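Side-chain contact in glutathione S-transferase (Sulfitobacter, PDB 4GF0), which binds glutathione and probably catalyses its conjugation to electrophilic substrates, as glutathione transferases do: residues F167-C170 and N171-D174. Residues are numbered along the deposited sequence; the frame is centred on the assembly and turned at random.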
# COMPACT_ATOMS: atom_id res chain seq x y z
N PHE A 167 13.27 1.04 -6.16
CA PHE A 167 14.69 1.23 -5.87
C PHE A 167 15.00 1.09 -4.38
O PHE A 167 15.93 0.38 -3.99
CB PHE A 167 15.12 2.61 -6.36
CG PHE A 167 16.55 2.93 -6.02
CD1 PHE A 167 17.59 2.26 -6.64
CD2 PHE A 167 16.84 3.92 -5.10
CE1 PHE A 167 18.92 2.56 -6.34
CE2 PHE A 167 18.17 4.22 -4.79
CZ PHE A 167 19.20 3.54 -5.41
N VAL A 168 14.23 1.78 -3.54
CA VAL A 168 14.50 1.73 -2.11
C VAL A 168 14.28 0.32 -1.55
O VAL A 168 15.05 -0.15 -0.71
CB VAL A 168 13.69 2.79 -1.33
CG1 VAL A 168 13.88 2.60 0.16
CG2 VAL A 168 14.15 4.19 -1.75
N VAL A 169 13.27 -0.38 -2.05
CA VAL A 169 13.04 -1.76 -1.61
C VAL A 169 14.17 -2.69 -2.07
O VAL A 169 14.67 -3.49 -1.28
CB VAL A 169 11.68 -2.29 -2.08
CG1 VAL A 169 11.51 -3.77 -1.68
CG2 VAL A 169 10.54 -1.44 -1.50
N CYS A 170 14.59 -2.57 -3.33
CA CYS A 170 15.65 -3.46 -3.83
C CYS A 170 16.98 -3.16 -3.16
O CYS A 170 17.88 -4.01 -3.10
CB CYS A 170 15.77 -3.36 -5.35
SG CYS A 170 14.40 -4.13 -6.20
N ASN A 171 17.11 -1.96 -2.63
CA ASN A 171 18.31 -1.58 -1.90
C ASN A 171 18.46 -2.38 -0.59
O ASN A 171 19.55 -2.42 -0.01
CB ASN A 171 18.30 -0.07 -1.62
CG ASN A 171 19.68 0.48 -1.43
OD1 ASN A 171 20.53 0.38 -2.31
ND2 ASN A 171 19.92 1.08 -0.26
N TRP A 172 17.38 -3.01 -0.15
CA TRP A 172 17.39 -3.86 1.04
C TRP A 172 17.86 -5.29 0.74
O TRP A 172 18.17 -6.04 1.66
CB TRP A 172 15.98 -3.97 1.65
CG TRP A 172 15.46 -2.73 2.27
CD1 TRP A 172 16.17 -1.73 2.86
CD2 TRP A 172 14.08 -2.35 2.37
NE1 TRP A 172 15.32 -0.75 3.32
CE2 TRP A 172 14.03 -1.11 3.03
CE3 TRP A 172 12.88 -2.95 1.97
CZ2 TRP A 172 12.83 -0.45 3.29
CZ3 TRP A 172 11.69 -2.29 2.23
CH2 TRP A 172 11.67 -1.05 2.89
N LEU A 173 17.89 -5.67 -0.53
CA LEU A 173 18.08 -7.09 -0.88
C LEU A 173 19.40 -7.68 -0.41
O LEU A 173 19.41 -8.77 0.19
CB LEU A 173 17.89 -7.32 -2.39
CG LEU A 173 16.45 -7.23 -2.91
CD1 LEU A 173 16.43 -7.17 -4.43
CD2 LEU A 173 15.63 -8.43 -2.41
N ASP A 174 20.51 -7.00 -0.68
CA ASP A 174 21.82 -7.51 -0.26
C ASP A 174 21.86 -7.71 1.25
O ASP A 174 22.29 -8.77 1.73
CB ASP A 174 22.94 -6.56 -0.69
CG ASP A 174 23.33 -6.73 -2.15
OD1 ASP A 174 22.89 -7.71 -2.79
OD2 ASP A 174 24.10 -5.88 -2.66
O HOH W 1 16.80 1.20 1.13
O HOH W 2 20.59 -4.49 -2.23
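Val169 and Trp172 meet in a local contact where helix 162-170 runs out into the loop before helix 184-194. The indole folds back against Val168 and Val169, one face toward them. Its CE3 lies 4.0 Å from Val169 CG1, and the two side chains cross obliquely. Trp172 CG stands anti to its own carbonyl carbon (chi1 -69°), which carries the ring back toward the helix. Val169 CA makes an off-centre CH-pi contact, 4.2 Å from the centroid of the six-membered ring and 29° off the normal. Val168 O lies over the same face; both atoms are offset toward the rim.

Asn171 N makes an i to i+4 bond to Phe167 O at 3.0 Å. The next two bonds span three residues. Trp172 N reaches Val169 O at 3.0 Å, and Leu173 N closes a type I beta turn on Cys170 O at 3.1 Å. Water 2 bridges Cys170 O and Asp174 N, linking residues four apart where no direct bond is made. Water 1 donates to Val168 O.

This helix end belongs to the all-helical C-terminal domain of the glutathione transferase fold. Here Trp172 touches bound glutathione. Its NE1 is hydrogen-bonded to Gly11 O, and His110 stacks on the ring.

Within the turn, its first and last residues also pack: Leu173 CD1 lies 4.0 Å from Cys170 CB, and the leucine also touches Met106 of helix 89-111.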